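Local atomic coordinates of starch synthase I (Hordeum vulgare, PDB entry 4HLN), a protein that belongs to the starch synthases, two-domain proteins of the GT-B fold in which a pair of Rossmann-like halves face each other. Residues A[191-196]-A[236-241]; A[243-247]-A[276-280]; A[455-459]-A[482-486]. One frame throughout, in Å; residues are numbered along the deposited sequence.

Interaction 1. Residues A[191-196]-A[236-241]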
loop_
_atom_site.group_PDB
_atom_site.type_symbol
_atom_site.label_atom_id
_atom_site.label_comp_id
_atom_site.label_asym_id
_atom_site.label_seq_id
_atom_site.Cartn_x
_atom_site.Cartn_y
_atom_site.Cartn_z
ATOM N N CYS A 191 -17.831 22.060 16.143
ATOM C CA CYS A 191 -16.432 22.325 15.836
ATOM C C CYS A 191 -16.347 23.523 14.911
ATOM O O CYS A 191 -17.360 24.004 14.413
ATOM C CB CYS A 191 -15.765 21.109 15.182
ATOM S SG CYS A 191 -16.398 20.683 13.525
ATOM N N PHE A 192 -15.132 24.002 14.687
ATOM C CA PHE A 192 -14.897 25.145 13.812
ATOM C C PHE A 192 -15.838 26.315 14.030
ATOM O O PHE A 192 -16.483 26.802 13.087
ATOM C CB PHE A 192 -14.874 24.701 12.361
ATOM C CG PHE A 192 -13.640 23.949 12.018
ATOM C CD1 PHE A 192 -12.552 24.606 11.432
ATOM C CD2 PHE A 192 -13.531 22.596 12.341
ATOM C CE1 PHE A 192 -11.385 23.923 11.141
ATOM C CE2 PHE A 192 -12.376 21.900 12.047
ATOM C CZ PHE A 192 -11.290 22.568 11.442
ATOM N N GLY A 193 -15.887 26.763 15.286
ATOM C CA GLY A 193 -16.656 27.930 15.677
ATOM C C GLY A 193 -18.114 27.798 15.291
ATOM O O GLY A 193 -18.671 28.648 14.592
ATOM N N GLY A 194 -18.733 26.718 15.739
ATOM C CA GLY A 194 -20.121 26.490 15.426
ATOM C C GLY A 194 -20.520 25.036 15.471
ATOM O O GLY A 194 -19.962 24.223 16.226
ATOM N N SER A 195 -21.504 24.712 14.648
ATOM C CA SER A 195 -22.084 23.389 14.659
ATOM C C SER A 195 -22.411 23.043 13.230
ATOM O O SER A 195 -23.154 23.760 12.568
ATOM C CB SER A 195 -23.347 23.396 15.503
ATOM O OG SER A 195 -23.729 22.078 15.833
ATOM N N HIS A 196 -21.840 21.957 12.738
ATOM C CA HIS A 196 -22.025 21.607 11.333
ATOM C C HIS A 196 -22.741 20.275 11.165
ATOM O O HIS A 196 -22.528 19.327 11.919
ATOM C CB HIS A 196 -20.679 21.612 10.607
ATOM C CG HIS A 196 -19.860 22.830 10.897
ATOM N ND1 HIS A 196 -19.761 23.887 10.017
ATOM C CD2 HIS A 196 -19.129 23.172 11.984
ATOM C CE1 HIS A 196 -18.994 24.824 10.546
ATOM N NE2 HIS A 196 -18.599 24.414 11.740
ATOM N N GLN A 236 -8.506 20.572 6.577
ATOM C CA GLN A 236 -8.511 20.192 7.975
ATOM C C GLN A 236 -9.946 20.123 8.491
ATOM O O GLN A 236 -10.316 19.192 9.181
ATOM C CB GLN A 236 -7.691 21.164 8.804
ATOM C CG GLN A 236 -7.641 20.802 10.281
ATOM C CD GLN A 236 -7.098 21.929 11.138
ATOM O OE1 GLN A 236 -7.628 23.048 11.120
ATOM N NE2 GLN A 236 -6.028 21.646 11.891
ATOM N N PHE A 237 -10.753 21.102 8.120
ATOM C CA PHE A 237 -12.153 21.124 8.488
ATOM C C PHE A 237 -12.950 19.963 7.868
ATOM O O PHE A 237 -13.749 19.296 8.557
ATOM C CB PHE A 237 -12.757 22.479 8.101
ATOM C CG PHE A 237 -14.254 22.504 8.094
ATOM C CD1 PHE A 237 -14.974 22.363 9.275
ATOM C CD2 PHE A 237 -14.950 22.668 6.904
ATOM C CE1 PHE A 237 -16.370 22.384 9.266
ATOM C CE2 PHE A 237 -16.349 22.693 6.887
ATOM C CZ PHE A 237 -17.062 22.553 8.064
ATOM N N ARG A 238 -12.743 19.729 6.574
ATOM C CA ARG A 238 -13.494 18.700 5.855
ATOM C C ARG A 238 -13.266 17.343 6.501
ATOM O O ARG A 238 -14.207 16.588 6.737
ATOM C CB ARG A 238 -13.074 18.607 4.380
ATOM C CG ARG A 238 -13.419 19.804 3.511
ATOM C CD ARG A 238 -12.469 19.875 2.327
ATOM N NE ARG A 238 -13.026 19.322 1.102
ATOM C CZ ARG A 238 -12.339 18.588 0.233
ATOM N NH1 ARG A 238 -11.073 18.307 0.476
ATOM N NH2 ARG A 238 -12.917 18.124 -0.873
ATOM N N TYR A 239 -12.009 17.038 6.793
ATOM C CA TYR A 239 -11.666 15.710 7.262
ATOM C C TYR A 239 -11.887 15.518 8.761
ATOM O O TYR A 239 -12.038 14.401 9.242
ATOM C CB TYR A 239 -10.279 15.319 6.759
ATOM C CG TYR A 239 -10.339 15.179 5.270
ATOM C CD1 TYR A 239 -9.762 16.118 4.431
ATOM C CD2 TYR A 239 -11.065 14.135 4.693
ATOM C CE1 TYR A 239 -9.866 15.994 3.039
ATOM C CE2 TYR A 239 -11.168 13.994 3.328
ATOM C CZ TYR A 239 -10.565 14.922 2.497
ATOM O OH TYR A 239 -10.687 14.763 1.131
ATOM N N THR A 240 -11.958 16.632 9.473
ATOM C CA THR A 240 -12.485 16.653 10.829
ATOM C C THR A 240 -13.942 16.155 10.838
ATOM O O THR A 240 -14.321 15.339 11.685
ATOM C CB THR A 240 -12.375 18.082 11.427
ATOM O OG1 THR A 240 -10.994 18.401 11.600
ATOM C CG2 THR A 240 -13.055 18.198 12.782
ATOM N N LEU A 241 -14.748 16.630 9.887
ATOM C CA LEU A 241 -16.140 16.206 9.801
ATOM C C LEU A 241 -16.190 14.707 9.570
ATOM O O LEU A 241 -16.963 13.987 10.222
ATOM C CB LEU A 241 -16.871 16.913 8.665
ATOM C CG LEU A 241 -17.055 18.420 8.798
ATOM C CD1 LEU A 241 -17.878 18.978 7.639
ATOM C CD2 LEU A 241 -17.673 18.781 10.133
#

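Interaction 2. Residues A[243-247]-A[276-280]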
loop_
_atom_site.group_PDB
_atom_site.type_symbol
_atom_site.label_atom_id
_atom_site.label_comp_id
_atom_site.label_asym_id
_atom_site.label_seq_id
_atom_site.Cartn_x
_atom_site.Cartn_y
_atom_site.Cartn_z
ATOM N N CYS A 243 -14.181 12.474 10.400
ATOM C CA CYS A 243 -13.774 11.686 11.547
ATOM C C CYS A 243 -14.851 11.617 12.621
ATOM O O CYS A 243 -15.139 10.543 13.132
ATOM C CB CYS A 243 -12.452 12.209 12.107
ATOM S SG CYS A 243 -10.996 11.732 11.114
ATOM N N TYR A 244 -15.460 12.752 12.952
ATOM C CA TYR A 244 -16.594 12.753 13.869
ATOM C C TYR A 244 -17.730 11.838 13.373
ATOM O O TYR A 244 -18.304 11.057 14.138
ATOM C CB TYR A 244 -17.125 14.176 14.080
ATOM C CG TYR A 244 -16.381 14.962 15.132
ATOM C CD1 TYR A 244 -16.674 14.795 16.486
ATOM C CD2 TYR A 244 -15.386 15.885 14.776
ATOM C CE1 TYR A 244 -16.008 15.507 17.456
ATOM C CE2 TYR A 244 -14.701 16.606 15.742
ATOM C CZ TYR A 244 -15.015 16.409 17.081
ATOM O OH TYR A 244 -14.355 17.101 18.061
ATOM N N ALA A 245 -18.036 11.950 12.087
ATOM C CA ALA A 245 -19.096 11.183 11.471
ATOM C C ALA A 245 -18.814 9.698 11.618
ATOM O O ALA A 245 -19.693 8.913 11.945
ATOM C CB ALA A 245 -19.214 11.552 9.992
ATOM N N ALA A 246 -17.576 9.309 11.374
ATOM C CA ALA A 246 -17.252 7.899 11.365
ATOM C C ALA A 246 -17.396 7.283 12.762
ATOM O O ALA A 246 -17.648 6.080 12.903
ATOM C CB ALA A 246 -15.848 7.675 10.789
ATOM N N CYS A 247 -17.251 8.109 13.792
ATOM C CA CYS A 247 -17.438 7.653 15.167
ATOM C C CYS A 247 -18.915 7.435 15.494
ATOM O O CYS A 247 -19.267 6.569 16.284
ATOM C CB CYS A 247 -16.799 8.635 16.145
ATOM S SG CYS A 247 -14.996 8.573 16.100
ATOM N N VAL A 276 -9.809 9.962 14.196
ATOM C CA VAL A 276 -10.748 8.991 14.738
ATOM C C VAL A 276 -10.266 8.355 16.059
ATOM O O VAL A 276 -10.987 8.363 17.049
ATOM C CB VAL A 276 -11.057 7.904 13.685
ATOM C CG1 VAL A 276 -11.666 6.674 14.334
ATOM C CG2 VAL A 276 -11.956 8.475 12.604
ATOM N N PRO A 277 -9.042 7.798 16.069
ATOM C CA PRO A 277 -8.514 7.183 17.289
ATOM C C PRO A 277 -8.350 8.187 18.407
ATOM O O PRO A 277 -8.357 7.812 19.589
ATOM C CB PRO A 277 -7.143 6.657 16.870
ATOM C CG PRO A 277 -6.847 7.292 15.567
ATOM C CD PRO A 277 -8.125 7.651 14.926
ATOM N N VAL A 278 -8.210 9.457 18.052
ATOM C CA VAL A 278 -8.127 10.487 19.088
ATOM C C VAL A 278 -9.511 10.691 19.695
ATOM O O VAL A 278 -9.668 10.731 20.903
ATOM C CB VAL A 278 -7.562 11.829 18.548
ATOM C CG1 VAL A 278 -7.292 12.799 19.694
ATOM C CG2 VAL A 278 -6.294 11.591 17.753
ATOM N N LEU A 279 -10.518 10.804 18.838
ATOM C CA LEU A 279 -11.896 10.928 19.277
ATOM C C LEU A 279 -12.278 9.791 20.212
ATOM O O LEU A 279 -12.811 10.025 21.308
ATOM C CB LEU A 279 -12.839 10.976 18.071
ATOM C CG LEU A 279 -12.693 12.286 17.295
ATOM C CD1 LEU A 279 -13.594 12.340 16.058
ATOM C CD2 LEU A 279 -12.926 13.493 18.234
ATOM N N LEU A 280 -12.010 8.560 19.787
ATOM C CA LEU A 280 -12.342 7.415 20.627
ATOM C C LEU A 280 -11.791 7.631 22.031
ATOM O O LEU A 280 -12.501 7.487 23.026
ATOM C CB LEU A 280 -11.764 6.138 20.040
ATOM C CG LEU A 280 -12.352 5.753 18.691
ATOM C CD1 LEU A 280 -11.674 4.511 18.163
ATOM C CD2 LEU A 280 -13.846 5.553 18.807
#

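Interaction 3. Residues A[455-459]-A[482-486]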
loop_
_atom_site.group_PDB
_atom_site.type_symbol
_atom_site.label_atom_id
_atom_site.label_comp_id
_atom_site.label_asym_id
_atom_site.label_seq_id
_atom_site.Cartn_x
_atom_site.Cartn_y
_atom_site.Cartn_z
ATOM N N ILE A 455 13.022 5.047 -11.715
ATOM C CA ILE A 455 13.451 5.324 -13.079
ATOM C C ILE A 455 14.901 5.799 -13.225
ATOM O O ILE A 455 15.659 5.237 -14.013
ATOM C CB ILE A 455 12.492 6.344 -13.726
ATOM C CG1 ILE A 455 11.228 5.627 -14.180
ATOM C CG2 ILE A 455 13.122 7.011 -14.890
ATOM C CD1 ILE A 455 11.472 4.175 -14.515
ATOM N N ASP A 456 15.284 6.826 -12.467
ATOM C CA ASP A 456 16.612 7.436 -12.599
ATOM C C ASP A 456 17.769 6.521 -12.197
ATOM O O ASP A 456 18.860 6.640 -12.744
ATOM C CB ASP A 456 16.698 8.755 -11.827
ATOM C CG ASP A 456 16.386 8.589 -10.344
ATOM O OD1 ASP A 456 15.330 7.996 -10.012
ATOM O OD2 ASP A 456 17.200 9.050 -9.508
ATOM N N LEU A 457 17.541 5.628 -11.239
ATOM C CA LEU A 457 18.544 4.628 -10.874
ATOM C C LEU A 457 18.909 3.769 -12.074
ATOM O O LEU A 457 20.080 3.545 -12.368
ATOM C CB LEU A 457 18.015 3.704 -9.782
ATOM C CG LEU A 457 18.262 4.061 -8.317
ATOM C CD1 LEU A 457 19.752 4.079 -8.007
ATOM C CD2 LEU A 457 17.594 5.386 -7.945
ATOM N N ILE A 458 17.889 3.263 -12.750
ATOM C CA ILE A 458 18.092 2.415 -13.910
ATOM C C ILE A 458 18.865 3.166 -14.986
ATOM O O ILE A 458 19.793 2.626 -15.578
ATOM C CB ILE A 458 16.751 1.911 -14.447
ATOM C CG1 ILE A 458 16.201 0.815 -13.519
ATOM C CG2 ILE A 458 16.894 1.427 -15.888
ATOM C CD1 ILE A 458 14.790 0.334 -13.877
ATOM N N LYS A 459 18.495 4.423 -15.209
ATOM C CA LYS A 459 19.196 5.300 -16.146
ATOM C C LYS A 459 20.709 5.354 -15.870
ATOM O O LYS A 459 21.519 5.439 -16.794
ATOM C CB LYS A 459 18.586 6.704 -16.079
ATOM C CG LYS A 459 19.019 7.667 -17.173
ATOM C CD LYS A 459 18.130 8.912 -17.156
ATOM C CE LYS A 459 18.318 9.773 -18.402
ATOM N NZ LYS A 459 17.179 10.726 -18.605
ATOM N N PHE A 482 12.441 10.598 -20.885
ATOM C CA PHE A 482 12.956 9.285 -20.517
ATOM C C PHE A 482 12.636 8.256 -21.614
ATOM O O PHE A 482 13.463 7.397 -21.950
ATOM C CB PHE A 482 12.383 8.845 -19.166
ATOM C CG PHE A 482 13.030 7.611 -18.618
ATOM C CD1 PHE A 482 14.196 7.697 -17.872
ATOM C CD2 PHE A 482 12.492 6.360 -18.868
ATOM C CE1 PHE A 482 14.811 6.558 -17.378
ATOM C CE2 PHE A 482 13.099 5.220 -18.377
ATOM C CZ PHE A 482 14.258 5.318 -17.629
ATOM N N GLU A 483 11.432 8.357 -22.167
ATOM C CA GLU A 483 11.050 7.552 -23.308
ATOM C C GLU A 483 12.085 7.715 -24.403
ATOM O O GLU A 483 12.535 6.730 -25.006
ATOM C CB GLU A 483 9.672 7.971 -23.823
ATOM C CG GLU A 483 8.532 7.641 -22.864
ATOM C CD GLU A 483 7.176 8.082 -23.395
ATOM O OE1 GLU A 483 7.103 8.503 -24.574
ATOM O OE2 GLU A 483 6.186 8.008 -22.633
ATOM N N GLY A 484 12.466 8.965 -24.653
ATOM C CA GLY A 484 13.460 9.264 -25.667
ATOM C C GLY A 484 14.754 8.558 -25.334
ATOM O O GLY A 484 15.495 8.110 -26.220
ATOM N N TRP A 485 15.016 8.449 -24.036
ATOM C CA TRP A 485 16.250 7.847 -23.562
ATOM C C TRP A 485 16.219 6.340 -23.760
ATOM O O TRP A 485 17.226 5.719 -24.102
ATOM C CB TRP A 485 16.479 8.183 -22.094
ATOM C CG TRP A 485 17.592 7.397 -21.526
ATOM C CD1 TRP A 485 18.909 7.729 -21.530
ATOM C CD2 TRP A 485 17.500 6.120 -20.885
ATOM N NE1 TRP A 485 19.649 6.746 -20.919
ATOM C CE2 TRP A 485 18.808 5.746 -20.513
ATOM C CE3 TRP A 485 16.441 5.263 -20.583
ATOM C CZ2 TRP A 485 19.087 4.548 -19.854
ATOM C CZ3 TRP A 485 16.718 4.071 -19.923
ATOM C CH2 TRP A 485 18.031 3.724 -19.570
ATOM N N MET A 486 15.054 5.747 -23.544
ATOM C CA MET A 486 14.881 4.335 -23.854
ATOM C C MET A 486 15.297 4.049 -25.296
ATOM O O MET A 486 16.042 3.099 -25.558
ATOM C CB MET A 486 13.437 3.898 -23.601
ATOM C CG MET A 486 13.067 3.862 -22.126
ATOM S SD MET A 486 11.316 3.597 -21.801
ATOM C CE MET A 486 11.080 1.926 -22.411
#

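Interaction 1. Residues A[191-196]-A[236-241]
Phe237 turns its ring edge on two aromatic faces at once, those of Phe192 and His196. The Phe192 pair is T-shaped, with centroids 4.9 Å apart and planes at 69°. CD1 of Phe237 lies over the rim of the Phe192 face, and CB of Phe237 settles on the same face, 3.7 Å from the ring centroid, as a CH-pi contact. Around the edge of Phe192 come OE1 of Gln236, whose amide nitrogen bonds to Thr312, and the side chain of Thr240. The second T-shaped pair brings CE1 of Phe237 over the middle of the His196 imidazole, the centroids of the Phe237 and His196 rings being 4.8 Å apart and their planes at 63°. At the edge of that imidazole lie the carbonyl oxygens of Cys191 and Phe192, to which His196 NE2 makes two weak hydrogen bonds. Weak as they are, these links probably bias the rotation of the ring.

Phe237 can serve both rings because its CG stands anti to the backbone nitrogen (chi1 165°), which lets the phenyl reach from helix 235-252 to the beta-hairpin that joins strands 181-190 and 195-205. Beside the aromatic cluster, the compact, apolar thiol of Cys191 lies against one of the leucine methyls, SG to Leu241 CD2 4.1 Å. Thr240 OG1 bonds to Gln236 O at 2.6 Å, so its hydroxyl is satisfied within the helix and can lie beside an aromatic edge.

The chemistry is therefore one of pi faces meeting C-H edges: the hairpin is held on the helix by shape and dispersion, while Thr240 OG1 and, weakly, His196 NE2 bond within their own segments.

Interaction 2. Residues A[243-247]-A[276-280]
Leu279 fills the tight half of this helix pair, its two methyls spread over one face of the Tyr244 ring. CD1 stands above the ring centre, 4.0 Å from the centroid of Tyr244, in a CH-pi contact, while CD2 of Leu279 reaches Tyr244 CE1 at 3.8 Å. The leucine gets there by an extended side chain, with CG anti to its own carbonyl carbon (chi1 -70°), which also brings CD1 to 3.6 Å from the backbone N of Tyr244. The tyrosine leaves its helix pointing away from the partner and swings back, its hydroxyl bonded to the carbonyl of Leu316.

Packing is equally close at Cys243 and Val276, whose CA atoms, 5.2 Å apart, are the nearest across the pair: Cys243 SG meets Val276 CG2 at 3.7 Å, and cysteine, short and apolar, suits the spot. The axes pass 9.3 Å apart at -55°. Helix 276-284 is the crossover of a beta-alpha-beta unit between the neighbouring parallel strands 264-269 and 294-299 of a Rossmann-like sheet, and helix 235-252 leads into the first of them.

The looser part lies toward Ala246, whose CB comes no nearer than 4.4 Å to Val276 CG2, and toward Leu280, whose CD2 is 4.2 Å from Cys247 SG. That sulfur is more snug against CB of Leu279. This side is not open to solvent either: Val276 and Leu280 also lean on Phe266 of strand 264-269, and Tyr290 bonds to the carbonyl of Cys247.

Interaction 3. Residues A[455-459]-A[482-486]
The carbonyl oxygen of Phe482 is gripped by two backbone N-H groups of its own helix, Met486 N at 2.8 Å and, weakly, Trp485 N. It also lies at the edge of the Trp485 indole. Phe482 and Trp485, about one turn apart, both point toward helix 455-466, with CE3 of Trp485 over the rim of one Phe482 face, 3.7 Å above the plane of that ring. The other face receives CG2 of Ile455, although the modelled approach is too short to be taken literally.

Lys459 works with its hydrocarbon. Its CG is anti to the backbone nitrogen (chi1 -169°) and the rest of the chain is extended, so the methylenes run alongside the indole in the opposite sense to the tryptophan side chain. CG of Lys459 lies 4.0 Å from the centroid of the five-membered ring of Trp485, a CH-pi contact over the face, and Lys459 CE comes to 3.8 Å from Trp485 CD1. Lysine suits this partly exposed border, having a long apolar stem below its charge. CB of Lys459 also meets the edge of Phe482 at CE1, 4.0 Å away.

The axes run 11.9 Å apart at 32°, a wide spacing that suits the bulky side chains between them. Both helices belong to successive beta-alpha-beta units of a parallel sheet: helix 455-466 joins strands 442-446 and 471-476, helix 480-492 joins 471-476 and 497-501, and Ile455 and Ile458 rest on Phe445 of the first strand.

Interactions 1 and 2 come first along the chain, and share helix 235-252; their centres lie 13 Å apart. Interaction 1 sets the helix against the hairpin of strands 181-190 and 195-205 at one edge of the nine-stranded sheet, and interaction 2 sets its next turns against helix 276-284, so one helix links the sheet's edge to that crossover. Interaction 3 follows much later, in the six-stranded parallel sheet of the other half. Its centre is about 46 Å from that of interaction 1 and 45 Å from that of interaction 2, with no touch. Each contact thus lies within one half of the GT-B fold and none spans the two; the Cys147-Cys527 disulfide links them.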